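Metallocarboxypeptidase (Trypanosoma cruzi, PDB 3DWC) is a metal-dependent carboxypeptidase of the M32 family that probably removes C-terminal amino acids from peptides with broad specificity, proline excepted. Local coordinates at residues Q114-C119 and Q408-S413; N123-F128 and E381-W386; A137-E142 and G415-F420; G347-D352 and D402-L407. All coordinates share one frame; numbering follows the deposited sequence.

Interaction 1 of 4, residues Q114-C119 and Q408-S413; sequences QVWKTC and QDVHWS
Trp116 and Ser413 mark the closest approach of the two backbones, with Trp116 CA and Ser413 CA 6.5 Å apart. Residues 114-119 are regular helix, part of helix 99-122. Residues 408-413 belong to the long loop that follows helix 382-394 and leads into helix 421-441. Within this loop Val410 to Ser413 take helical backbone angles without the regular bonds. One turn-like link, Ser413 N to Val410 O at 2.9 Å, is weak. Trp116 carries the contact from the helix side. Its CG lies anti to its own backbone N (chi1 168°), which sends the indole away from the helix and across the loop at Val410. Val410 CA sits over one face of the six-membered ring, 3.8 Å from its centroid and 21° off the normal, a CH-pi contact made by the backbone CA-H. Val410 CB and CG2 pack on the outer carbons, CB 3.7 Å from Trp116 CH2 and CG2 equally near Trp116 CZ3. Gln408 O lies near the ring plane, at the edge, 3.8 Å from Trp116 CZ2, and has a hydrogen-bond donor in Arg120 NH2. Trp116 NE1 passes 3.3 Å from Asp409 O at an angle too poor for a hydrogen bond; its bond goes instead to Leu407 O, in the residue just before this segment. Asp409 directs its carboxylate to Arg365 and Arg350. The chemistry thus divides: carbon contacts lay the indole against the loop at Val410, while the N-H to Leu407 O satisfies the ring's one polar atom and probably restrains its rotation.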
loop_
_atom_site.group_PDB
_atom_site.type_symbol
_atom_site.label_atom_id
_atom_site.label_comp_id
_atom_site.label_asym_id
_atom_site.label_seq_id
_atom_site.Cartn_x
_atom_site.Cartn_y
_atom_site.Cartn_z
ATOM N N GLN B 114 7.661 24.942 1.832
ATOM C CA GLN B 114 8.884 25.134 1.028
ATOM C C GLN B 114 9.707 26.311 1.538
ATOM O O GLN B 114 10.938 26.239 1.596
ATOM C CB GLN B 114 8.552 25.406 -0.437
ATOM C CG GLN B 114 7.779 24.335 -1.163
ATOM C CD GLN B 114 6.984 24.929 -2.314
ATOM O OE1 GLN B 114 7.388 24.846 -3.479
ATOM N NE2 GLN B 114 5.860 25.571 -1.983
ATOM N N VAL B 115 9.014 27.389 1.900
ATOM C CA VAL B 115 9.647 28.575 2.481
ATOM C C VAL B 115 10.359 28.260 3.803
ATOM O O VAL B 115 11.503 28.662 3.988
ATOM C CB VAL B 115 8.631 29.722 2.709
ATOM C CG1 VAL B 115 9.368 31.028 3.001
ATOM C CG2 VAL B 115 7.734 29.895 1.497
ATOM N N TRP B 116 9.683 27.539 4.709
ATOM C CA TRP B 116 10.291 27.092 5.980
ATOM C C TRP B 116 11.523 26.228 5.754
ATOM O O TRP B 116 12.612 26.519 6.246
ATOM C CB TRP B 116 9.271 26.285 6.817
ATOM C CG TRP B 116 9.893 25.549 7.990
ATOM C CD1 TRP B 116 10.217 26.075 9.204
ATOM C CD2 TRP B 116 10.266 24.162 8.046
ATOM N NE1 TRP B 116 10.775 25.115 10.006
ATOM C CE2 TRP B 116 10.822 23.932 9.319
ATOM C CE3 TRP B 116 10.184 23.099 7.144
ATOM C CZ2 TRP B 116 11.279 22.682 9.719
ATOM C CZ3 TRP B 116 10.668 21.855 7.534
ATOM C CH2 TRP B 116 11.200 21.659 8.815
ATOM N N LYS B 117 11.336 25.159 4.998
ATOM C CA LYS B 117 12.379 24.171 4.798
ATOM C C LYS B 117 13.724 24.819 4.405
ATOM O O LYS B 117 14.767 24.503 4.999
ATOM C CB LYS B 117 11.917 23.152 3.751
ATOM C CG LYS B 117 12.726 21.868 3.720
ATOM C CD LYS B 117 12.168 20.827 2.717
ATOM C CE LYS B 117 12.288 21.251 1.246
ATOM N NZ LYS B 117 13.691 21.326 0.716
ATOM N N THR B 118 13.695 25.740 3.437
ATOM C CA THR B 118 14.908 26.397 2.943
ATOM C C THR B 118 15.466 27.413 3.938
ATOM O O THR B 118 16.671 27.423 4.194
ATOM C CB THR B 118 14.676 27.117 1.567
ATOM O OG1 THR B 118 13.938 26.268 0.675
ATOM C CG2 THR B 118 16.008 27.486 0.914
ATOM N N CYS B 119 14.600 28.277 4.469
ATOM C CA CYS B 119 15.003 29.273 5.478
ATOM C C CYS B 119 15.656 28.608 6.686
ATOM O O CYS B 119 16.698 29.060 7.187
ATOM C CB CYS B 119 13.792 30.066 5.966
ATOM S SG CYS B 119 13.159 31.293 4.827
ATOM N N GLN B 408 13.450 25.271 13.959
ATOM C CA GLN B 408 13.792 23.860 13.940
ATOM C C GLN B 408 12.629 22.907 13.679
ATOM O O GLN B 408 12.849 21.843 13.127
ATOM C CB GLN B 408 14.479 23.456 15.247
ATOM C CG GLN B 408 13.566 23.423 16.453
ATOM C CD GLN B 408 14.240 22.883 17.679
ATOM O OE1 GLN B 408 13.990 21.736 18.118
ATOM N NE2 GLN B 408 15.100 23.683 18.249
ATOM N N ASP B 409 11.403 23.258 14.078
ATOM C CA ASP B 409 10.275 22.317 13.920
ATOM C C ASP B 409 9.371 22.672 12.718
ATOM O O ASP B 409 9.030 23.841 12.506
ATOM C CB ASP B 409 9.430 22.225 15.207
ATOM C CG ASP B 409 10.111 21.414 16.314
ATOM O OD1 ASP B 409 9.926 21.763 17.497
ATOM O OD2 ASP B 409 10.816 20.411 16.024
ATOM N N VAL B 410 8.967 21.634 11.986
ATOM C CA VAL B 410 8.056 21.745 10.830
ATOM C C VAL B 410 6.621 22.188 11.176
ATOM O O VAL B 410 5.913 22.769 10.344
ATOM C CB VAL B 410 7.951 20.367 10.095
ATOM C CG1 VAL B 410 7.164 19.376 10.917
ATOM C CG2 VAL B 410 7.355 20.548 8.674
ATOM N N HIS B 411 6.229 21.941 12.421
ATOM C CA HIS B 411 4.841 22.015 12.876
ATOM C C HIS B 411 4.076 23.246 12.402
ATOM O O HIS B 411 2.969 23.119 11.885
ATOM C CB HIS B 411 4.808 21.903 14.413
ATOM C CG HIS B 411 5.227 20.550 14.911
ATOM N ND1 HIS B 411 6.497 20.046 14.713
ATOM C CD2 HIS B 411 4.534 19.576 15.554
ATOM C CE1 HIS B 411 6.570 18.824 15.212
ATOM N NE2 HIS B 411 5.394 18.516 15.733
ATOM N N TRP B 412 4.643 24.429 12.574
ATOM C CA TRP B 412 3.906 25.632 12.227
ATOM C C TRP B 412 3.723 25.796 10.698
ATOM O O TRP B 412 2.705 26.332 10.247
ATOM C CB TRP B 412 4.571 26.863 12.833
ATOM C CG TRP B 412 4.582 26.882 14.329
ATOM C CD1 TRP B 412 3.898 26.036 15.186
ATOM C CD2 TRP B 412 5.276 27.818 15.159
ATOM N NE1 TRP B 412 4.156 26.390 16.492
ATOM C CE2 TRP B 412 4.997 27.475 16.505
ATOM C CE3 TRP B 412 6.134 28.899 14.900
ATOM C CZ2 TRP B 412 5.535 28.186 17.590
ATOM C CZ3 TRP B 412 6.669 29.610 15.985
ATOM C CH2 TRP B 412 6.361 29.249 17.311
ATOM N N SER B 413 4.703 25.330 9.924
ATOM C CA SER B 413 4.579 25.259 8.458
ATOM C C SER B 413 3.368 24.463 8.025
ATOM O O SER B 413 2.647 24.866 7.094
ATOM C CB SER B 413 5.800 24.590 7.851
ATOM O OG SER B 413 6.943 25.319 8.215
#

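Interaction 2 of 4, residues N123-F128 and E381-W386; sequences NDFAGF and EVPRVW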
loop_
_atom_site.group_PDB
_atom_site.type_symbol
_atom_site.label_atom_id
_atom_site.label_comp_id
_atom_site.label_asym_id
_atom_site.label_seq_id
_atom_site.Cartn_x
_atom_site.Cartn_y
_atom_site.Cartn_z
ATOM N N ASN B 123 19.287 29.387 8.017
ATOM C CA ASN B 123 19.291 30.212 9.240
ATOM C C ASN B 123 18.645 31.600 9.047
ATOM O O ASN B 123 19.069 32.588 9.654
ATOM C CB ASN B 123 20.720 30.346 9.802
ATOM C CG ASN B 123 20.755 30.726 11.297
ATOM O OD1 ASN B 123 19.724 30.799 11.977
ATOM N ND2 ASN B 123 21.953 30.986 11.796
ATOM N N ASP B 124 17.591 31.653 8.236
ATOM C CA ASP B 124 17.031 32.916 7.745
ATOM C C ASP B 124 15.601 33.146 8.230
ATOM O O ASP B 124 14.629 32.816 7.546
ATOM C CB ASP B 124 17.054 32.925 6.220
ATOM C CG ASP B 124 16.755 34.310 5.628
ATOM O OD1 ASP B 124 17.034 35.332 6.297
ATOM O OD2 ASP B 124 16.245 34.365 4.488
ATOM N N PHE B 125 15.477 33.721 9.418
ATOM C CA PHE B 125 14.160 33.913 10.021
ATOM C C PHE B 125 13.411 35.027 9.304
ATOM O O PHE B 125 12.192 34.957 9.119
ATOM C CB PHE B 125 14.282 34.266 11.496
ATOM C CG PHE B 125 12.963 34.556 12.135
ATOM C CD1 PHE B 125 12.137 33.516 12.532
ATOM C CD2 PHE B 125 12.534 35.865 12.317
ATOM C CE1 PHE B 125 10.911 33.780 13.106
ATOM C CE2 PHE B 125 11.306 36.135 12.893
ATOM C CZ PHE B 125 10.498 35.101 13.291
ATOM N N ALA B 126 14.163 36.058 8.955
ATOM C CA ALA B 126 13.689 37.226 8.177
ATOM C C ALA B 126 13.009 36.893 6.834
ATOM O O ALA B 126 12.026 37.543 6.459
ATOM C CB ALA B 126 14.825 38.147 7.953
ATOM N N GLY B 127 13.535 35.891 6.125
ATOM C CA GLY B 127 12.867 35.333 4.946
ATOM C C GLY B 127 11.623 34.508 5.269
ATOM O O GLY B 127 10.718 34.381 4.431
ATOM N N PHE B 128 11.568 33.940 6.471
ATOM C CA PHE B 128 10.394 33.181 6.894
ATOM C C PHE B 128 9.299 34.112 7.386
ATOM O O PHE B 128 8.126 33.866 7.146
ATOM C CB PHE B 128 10.757 32.177 7.986
ATOM C CG PHE B 128 9.639 31.211 8.320
ATOM C CD1 PHE B 128 9.085 30.391 7.332
ATOM C CD2 PHE B 128 9.145 31.116 9.612
ATOM C CE1 PHE B 128 8.051 29.496 7.632
ATOM C CE2 PHE B 128 8.107 30.217 9.921
ATOM C CZ PHE B 128 7.559 29.413 8.924
ATOM N N GLU B 381 8.746 38.782 17.268
ATOM C CA GLU B 381 9.419 38.654 18.551
ATOM C C GLU B 381 9.790 37.218 18.915
ATOM O O GLU B 381 10.426 36.992 19.949
ATOM C CB GLU B 381 8.505 39.229 19.631
ATOM C CG GLU B 381 8.046 40.672 19.322
ATOM C CD GLU B 381 7.092 41.244 20.362
ATOM O OE1 GLU B 381 5.876 41.297 20.087
ATOM O OE2 GLU B 381 7.547 41.648 21.455
ATOM N N VAL B 382 9.391 36.259 18.078
ATOM C CA VAL B 382 9.568 34.836 18.391
ATOM C C VAL B 382 11.018 34.480 18.726
ATOM O O VAL B 382 11.264 33.871 19.770
ATOM C CB VAL B 382 8.998 33.907 17.287
ATOM C CG1 VAL B 382 9.434 32.421 17.519
ATOM C CG2 VAL B 382 7.480 34.032 17.231
ATOM N N PRO B 383 11.975 34.857 17.862
ATOM C CA PRO B 383 13.397 34.568 18.132
ATOM C C PRO B 383 13.909 35.077 19.465
ATOM O O PRO B 383 14.615 34.353 20.179
ATOM C CB PRO B 383 14.118 35.287 16.989
ATOM C CG PRO B 383 13.113 35.281 15.882
ATOM C CD PRO B 383 11.816 35.551 16.567
ATOM N N ARG B 384 13.554 36.312 19.781
ATOM C CA ARG B 384 13.929 36.924 21.045
ATOM C C ARG B 384 13.412 36.101 22.226
ATOM O O ARG B 384 14.162 35.744 23.127
ATOM C CB ARG B 384 13.383 38.356 21.097
ATOM C CG ARG B 384 14.041 39.271 22.128
ATOM C CD ARG B 384 13.100 39.616 23.278
ATOM N NE ARG B 384 11.797 40.084 22.795
ATOM C CZ ARG B 384 10.710 40.221 23.554
ATOM N NH1 ARG B 384 10.749 39.950 24.854
ATOM N NH2 ARG B 384 9.578 40.641 23.002
ATOM N N VAL B 385 12.128 35.784 22.190
ATOM C CA VAL B 385 11.458 35.064 23.265
ATOM C C VAL B 385 11.873 33.577 23.310
ATOM O O VAL B 385 11.927 32.993 24.372
ATOM C CB VAL B 385 9.924 35.171 23.094
ATOM C CG1 VAL B 385 9.207 34.336 24.141
ATOM C CG2 VAL B 385 9.466 36.653 23.159
ATOM N N TRP B 386 12.159 32.987 22.150
ATOM C CA TRP B 386 12.678 31.613 22.064
ATOM C C TRP B 386 13.992 31.506 22.806
ATOM O O TRP B 386 14.205 30.571 23.588
ATOM C CB TRP B 386 12.925 31.230 20.613
ATOM C CG TRP B 386 13.172 29.791 20.427
ATOM C CD1 TRP B 386 14.328 29.117 20.651
ATOM C CD2 TRP B 386 12.231 28.841 19.957
ATOM N NE1 TRP B 386 14.165 27.783 20.353
ATOM C CE2 TRP B 386 12.880 27.589 19.927
ATOM C CE3 TRP B 386 10.890 28.918 19.566
ATOM C CZ2 TRP B 386 12.244 26.434 19.520
ATOM C CZ3 TRP B 386 10.242 27.736 19.156
ATOM C CH2 TRP B 386 10.927 26.530 19.127
#
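Val382 touches Phe125 across this contact, and its carbonyl O accepts the backbone N of Trp386 at 2.7 Å, a bond of the first turn of helix 382-394. With Val385 N to Glu381 O at 3.1 Å, it defines the start of that helix. The contact joins the first turns of helices 125-147 and 382-394 in the largely helical M32 fold. On the side of Phe125, Asn123 closes helix 99-122 with a Schellman motif (phi 69°), and the chain then enters helix 125-147 through a weakly bonded turn. Phe125 carries one side of the contact: a chi1 of 176° extends the ring away from the backbone N, toward Pro383. Pro383, a first-turn proline, lays its CG above the middle of the Phe125 ring, only 7° from the normal, and the two side chains cross nearly at right angles. Val382 CB comes obliquely to the same ring at 4.4 Å from Phe125 CZ, a looser touch. Cys406 of the neighbouring loop also packs on both Phe125 and Val382. On the helix surface Arg384 NH2 meets Glu381 OE2 in a salt bridge, and Arg384 NH1 pairs with Glu388. The proline-aromatic CH-pi contact is measured by Pro383 CG standing 3.5 Å from the Phe125 ring centroid, with Pro383 CD 3.6 Å from Phe125 CZ.

Interaction 3 of 4, residues A137-E142 and G415-F420; sequences ALFREE and GMFGYF
Phe139 presents one ring face to Phe417 and one edge to Gly415. Over the face, Phe417 CB stands 3.8 Å from the Phe139 centroid and only 6° off the normal, a CH-pi contact. The Phe417 ring itself continues past the rim: the planes differ by 23°, the centroids lie 4.4 Å apart, and the rings are displaced, so that little of one lies over the other. Phe139 CD1 in turn lies over one face of Phe417, toward its rim. In the Phe139 plane, at the edge, Gly415 CA comes to 3.5 Å from Phe139 CE2. Phe139 places its CG beside its backbone N (chi1 -67°), which aims the ring from helix 125-147 at the loop that precedes helix 421-441. This joins an early helix of the helical M32 fold to a late loop. Gly415 has positive phi, a conformation that suits glycine. Beyond the pair, Met373 of helix 358-374 touches both phenylalanines, and the ring of Trp412 meets that of Phe417 with planes at an intermediate inclination. Tyr155 of helix 154-162 also packs against Phe417.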
loop_
_atom_site.group_PDB
_atom_site.type_symbol
_atom_site.label_atom_id
_atom_site.label_comp_id
_atom_site.label_asym_id
_atom_site.label_seq_id
_atom_site.Cartn_x
_atom_site.Cartn_y
_atom_site.Cartn_z
ATOM N N ALA B 137 -1.808 34.629 11.698
ATOM C CA ALA B 137 -3.103 35.283 11.480
ATOM C C ALA B 137 -4.167 34.264 11.082
ATOM O O ALA B 137 -5.322 34.383 11.470
ATOM C CB ALA B 137 -2.982 36.374 10.427
ATOM N N LEU B 138 -3.756 33.267 10.302
ATOM C CA LEU B 138 -4.628 32.149 9.910
ATOM C C LEU B 138 -5.064 31.303 11.127
ATOM O O LEU B 138 -6.251 30.946 11.253
ATOM C CB LEU B 138 -3.903 31.261 8.888
ATOM C CG LEU B 138 -4.692 30.326 7.965
ATOM C CD1 LEU B 138 -5.107 29.060 8.693
ATOM C CD2 LEU B 138 -5.898 30.998 7.360
ATOM N N PHE B 139 -4.101 30.993 12.005
ATOM C CA PHE B 139 -4.350 30.213 13.231
ATOM C C PHE B 139 -5.303 30.924 14.152
ATOM O O PHE B 139 -6.198 30.290 14.730
ATOM C CB PHE B 139 -3.057 29.973 14.025
ATOM C CG PHE B 139 -2.059 29.093 13.345
ATOM C CD1 PHE B 139 -0.707 29.336 13.495
ATOM C CD2 PHE B 139 -2.458 27.984 12.584
ATOM C CE1 PHE B 139 0.224 28.523 12.896
ATOM C CE2 PHE B 139 -1.531 27.171 11.993
ATOM C CZ PHE B 139 -0.195 27.439 12.137
ATOM N N ARG B 140 -5.094 32.234 14.314
ATOM C CA ARG B 140 -5.993 33.066 15.122
ATOM C C ARG B 140 -7.397 33.048 14.543
ATOM O O ARG B 140 -8.386 33.047 15.290
ATOM C CB ARG B 140 -5.515 34.519 15.183
ATOM C CG ARG B 140 -4.247 34.764 15.999
ATOM C CD ARG B 140 -3.708 36.177 15.743
ATOM N NE ARG B 140 -2.448 36.445 16.444
ATOM C CZ ARG B 140 -1.729 37.556 16.303
ATOM N NH1 ARG B 140 -0.597 37.717 16.993
ATOM N NH2 ARG B 140 -2.128 38.511 15.468
ATOM N N GLU B 141 -7.473 33.054 13.210
ATOM C CA GLU B 141 -8.751 33.011 12.504
ATOM C C GLU B 141 -9.353 31.626 12.635
ATOM O O GLU B 141 -10.566 31.480 12.822
ATOM C CB GLU B 141 -8.574 33.356 11.024
ATOM C CG GLU B 141 -9.905 33.462 10.259
ATOM C CD GLU B 141 -9.730 33.856 8.800
ATOM O OE1 GLU B 141 -8.592 33.772 8.285
ATOM O OE2 GLU B 141 -10.745 34.237 8.170
ATOM N N GLU B 142 -8.498 30.614 12.526
ATOM C CA GLU B 142 -8.924 29.232 12.729
ATOM C C GLU B 142 -9.540 29.023 14.118
ATOM O O GLU B 142 -10.657 28.524 14.227
ATOM C CB GLU B 142 -7.773 28.251 12.486
ATOM C CG GLU B 142 -8.253 26.796 12.448
ATOM C CD GLU B 142 -7.208 25.806 11.949
ATOM O OE1 GLU B 142 -6.143 26.241 11.470
ATOM O OE2 GLU B 142 -7.460 24.579 12.041
ATOM N N GLY B 415 0.679 23.875 9.542
ATOM C CA GLY B 415 -0.562 24.308 10.154
ATOM C C GLY B 415 -0.980 23.534 11.389
ATOM O O GLY B 415 -2.170 23.267 11.566
ATOM N N MET B 416 -0.004 23.177 12.227
ATOM C CA MET B 416 -0.243 22.494 13.486
ATOM C C MET B 416 0.099 23.403 14.660
ATOM O O MET B 416 1.273 23.607 15.000
ATOM C CB MET B 416 0.576 21.212 13.537
ATOM C CG MET B 416 0.110 20.161 12.519
ATOM S SD MET B 416 1.064 18.646 12.670
ATOM C CE MET B 416 2.495 19.077 11.681
ATOM N N PHE B 417 -0.951 23.982 15.241
ATOM C CA PHE B 417 -0.849 24.888 16.362
ATOM C C PHE B 417 -1.758 24.315 17.432
ATOM O O PHE B 417 -2.892 23.909 17.123
ATOM C CB PHE B 417 -1.339 26.280 15.944
ATOM C CG PHE B 417 -0.471 27.402 16.428
ATOM C CD1 PHE B 417 0.779 27.600 15.886
ATOM C CD2 PHE B 417 -0.897 28.247 17.427
ATOM C CE1 PHE B 417 1.590 28.631 16.333
ATOM C CE2 PHE B 417 -0.090 29.280 17.864
ATOM C CZ PHE B 417 1.148 29.466 17.311
ATOM N N GLY B 418 -1.277 24.277 18.673
ATOM C CA GLY B 418 -1.974 23.575 19.750
ATOM C C GLY B 418 -1.691 22.080 19.816
ATOM O O GLY B 418 -2.295 21.361 20.617
ATOM N N TYR B 419 -0.761 21.622 18.983
ATOM C CA TYR B 419 -0.301 20.231 18.967
ATOM C C TYR B 419 0.774 19.957 20.030
ATOM O O TYR B 419 0.656 19.037 20.849
ATOM C CB TYR B 419 0.244 19.918 17.564
ATOM C CG TYR B 419 0.636 18.502 17.315
ATOM C CD1 TYR B 419 1.899 18.054 17.634
ATOM C CD2 TYR B 419 -0.218 17.634 16.703
ATOM C CE1 TYR B 419 2.289 16.746 17.386
ATOM C CE2 TYR B 419 0.158 16.309 16.437
ATOM C CZ TYR B 419 1.406 15.886 16.805
ATOM O OH TYR B 419 1.794 14.617 16.541
ATOM N N PHE B 420 1.812 20.768 20.034
ATOM C CA PHE B 420 2.962 20.543 20.905
ATOM C C PHE B 420 2.639 20.144 22.366
ATOM O O PHE B 420 3.218 19.196 22.883
ATOM C CB PHE B 420 3.864 21.767 20.918
ATOM C CG PHE B 420 4.801 21.881 19.723
ATOM C CD1 PHE B 420 5.688 20.876 19.415
ATOM C CD2 PHE B 420 4.820 23.026 18.958
ATOM C CE1 PHE B 420 6.563 20.991 18.347
ATOM C CE2 PHE B 420 5.716 23.170 17.884
ATOM C CZ PHE B 420 6.580 22.145 17.584
#

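Interaction 4 of 4, residues G347-D352 and D402-L407; sequences GLIRID and DKEGCL
Glu404 meets Leu348 and Ile349 of the 347-352 loop. Ile349 CD1 packs 3.7 Å from Glu404 CB. Ile349 CG1 lies beside the backbone N (chi1 -52°), and its CD1 bends in to touch the glutamate. Leu348 CD1 lies 4.0 Å from Glu404 OE1, its side chain crossing the glutamate at about a right angle. The backbones meet through a water. Leu348 O and Glu404 O are 3.5 Å apart, two acceptors that cannot bond directly; the water donates to both, at 2.9 Å to Leu348 O and 2.8 Å to Glu404 O. Outward from this shell, Leu348 O also accepts Gln408 NE2, while Gln408 OE1 takes Arg350 N, and Asn401 ND2 bonds Glu404 OE1. Within 402-407, Asp402 O receives Leu407 N at 2.8 Å and Gly405 N weakly, which folds residues 402-407 into a turn that carries Glu404. Leu348 further packs on Met390 of helix 382-394. The arrangement is a water-bridged meeting of two irregular loops near the surface of the helical M32 fold.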
loop_
_atom_site.group_PDB
_atom_site.type_symbol
_atom_site.label_atom_id
_atom_site.label_comp_id
_atom_site.label_asym_id
_atom_site.label_seq_id
_atom_site.Cartn_x
_atom_site.Cartn_y
_atom_site.Cartn_z
ATOM N N GLY B 347 20.393 20.320 25.253
ATOM C CA GLY B 347 20.772 20.745 23.929
ATOM C C GLY B 347 19.671 21.598 23.307
ATOM O O GLY B 347 18.683 21.933 23.938
ATOM N N LEU B 348 19.850 21.925 22.042
ATOM C CA LEU B 348 19.017 22.902 21.373
ATOM C C LEU B 348 17.870 22.302 20.622
ATOM O O LEU B 348 16.887 22.988 20.354
ATOM C CB LEU B 348 19.875 23.695 20.363
ATOM C CG LEU B 348 20.885 24.671 20.956
ATOM C CD1 LEU B 348 21.628 25.489 19.841
ATOM C CD2 LEU B 348 20.195 25.595 21.948
ATOM N N ILE B 349 18.000 21.032 20.246
ATOM C CA ILE B 349 17.021 20.392 19.379
ATOM C C ILE B 349 16.052 19.479 20.196
ATOM O O ILE B 349 16.440 18.461 20.700
ATOM C CB ILE B 349 17.715 19.547 18.275
ATOM C CG1 ILE B 349 18.783 20.376 17.485
ATOM C CG2 ILE B 349 16.657 18.953 17.316
ATOM C CD1 ILE B 349 18.271 21.630 16.840
ATOM N N ARG B 350 14.798 19.897 20.269
ATOM C CA ARG B 350 13.692 19.119 20.813
ATOM C C ARG B 350 13.666 17.624 20.479
ATOM O O ARG B 350 13.525 16.819 21.391
ATOM C CB ARG B 350 12.347 19.747 20.430
ATOM C CG ARG B 350 11.142 19.054 21.105
ATOM C CD ARG B 350 9.821 19.479 20.572
ATOM N NE ARG B 350 9.744 19.250 19.140
ATOM C CZ ARG B 350 9.313 18.131 18.565
ATOM N NH1 ARG B 350 8.868 17.110 19.300
ATOM N NH2 ARG B 350 9.335 18.030 17.250
ATOM N N ILE B 351 13.798 17.222 19.210
ATOM C CA ILE B 351 13.675 15.758 18.886
ATOM C C ILE B 351 14.866 14.936 19.398
ATOM O O ILE B 351 14.812 13.697 19.475
ATOM C CB ILE B 351 13.453 15.445 17.366
ATOM C CG1 ILE B 351 14.548 16.075 16.501
ATOM C CG2 ILE B 351 12.127 15.941 16.901
ATOM C CD1 ILE B 351 14.485 15.594 15.057
ATOM N N ASP B 352 15.944 15.600 19.760
ATOM C CA ASP B 352 17.071 14.890 20.336
ATOM C C ASP B 352 17.144 14.981 21.848
ATOM O O ASP B 352 18.183 14.666 22.417
ATOM C CB ASP B 352 18.386 15.452 19.771
ATOM C CG ASP B 352 18.483 15.326 18.251
ATOM O OD1 ASP B 352 17.803 14.433 17.676
ATOM O OD2 ASP B 352 19.251 16.116 17.642
ATOM N N ASP B 402 18.608 30.778 14.525
ATOM C CA ASP B 402 17.196 30.456 14.371
ATOM C C ASP B 402 16.994 29.062 13.795
ATOM O O ASP B 402 16.020 28.378 14.134
ATOM C CB ASP B 402 16.535 31.535 13.532
ATOM C CG ASP B 402 16.685 32.892 14.163
ATOM O OD1 ASP B 402 16.263 33.047 15.338
ATOM O OD2 ASP B 402 17.256 33.790 13.508
ATOM N N LYS B 403 17.938 28.627 12.963
ATOM C CA LYS B 403 17.997 27.243 12.454
ATOM C C LYS B 403 17.761 26.150 13.528
ATOM O O LYS B 403 16.908 25.243 13.374
ATOM C CB LYS B 403 19.374 27.042 11.799
ATOM C CG LYS B 403 19.668 25.610 11.320
ATOM C CD LYS B 403 20.711 25.630 10.195
ATOM C CE LYS B 403 20.887 24.299 9.534
ATOM N NZ LYS B 403 21.803 24.414 8.390
ATOM N N GLU B 404 18.539 26.240 14.606
ATOM C CA GLU B 404 18.416 25.335 15.756
ATOM C C GLU B 404 17.615 25.985 16.882
ATOM O O GLU B 404 17.487 25.414 17.961
ATOM C CB GLU B 404 19.811 24.940 16.262
ATOM C CG GLU B 404 20.765 24.459 15.160
ATOM C CD GLU B 404 22.049 23.869 15.723
ATOM O OE1 GLU B 404 22.895 24.631 16.189
ATOM O OE2 GLU B 404 22.196 22.629 15.731
ATOM N N GLY B 405 17.095 27.178 16.627
ATOM C CA GLY B 405 16.185 27.884 17.521
ATOM C C GLY B 405 14.765 27.749 17.010
ATOM O O GLY B 405 14.291 26.635 16.805
ATOM N N CYS B 406 14.094 28.877 16.767
ATOM C CA CYS B 406 12.656 28.878 16.430
ATOM C C CYS B 406 12.270 28.212 15.111
ATOM O O CYS B 406 11.127 27.779 14.969
ATOM C CB CYS B 406 12.049 30.299 16.523
ATOM S SG CYS B 406 12.727 31.563 15.420
ATOM N N LEU B 407 13.207 28.075 14.174
ATOM C CA LEU B 407 12.916 27.426 12.876
ATOM C C LEU B 407 13.061 25.892 12.848
ATOM O O LEU B 407 12.833 25.282 11.801
ATOM C CB LEU B 407 13.812 27.998 11.767
ATOM C CG LEU B 407 13.748 29.492 11.435
ATOM C CD1 LEU B 407 14.729 29.789 10.306
ATOM C CD2 LEU B 407 12.323 29.949 11.066
HETATM O O HOH W 1 16.545 25.839 20.530
#

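In the fold
Interactions 1, 3 and 4 all draw on the loop between helices 382-394 and 421-441, so 402-407, 408-413 and 415-420 are successive segments of one connection. Interactions 1 and 4 have centres about 12 Å apart and share the bond from Trp116 NE1 to Leu407 O, 2.7 Å long. His411 O and Met416 N, 3.0 Å apart, probably form a hydrogen bond that joins interactions 1 and 3. Asn123 OD1 to Lys403 N, at 3.0 Å, ties interaction 2 to interaction 4. Interactions 2 and 3 share helix 125-147 but do not touch. All four lie away from the cobalt held by His267, His271 and Glu298; the side chains of Asp409 and Met416 are about 13 Å and 12 Å from the metal.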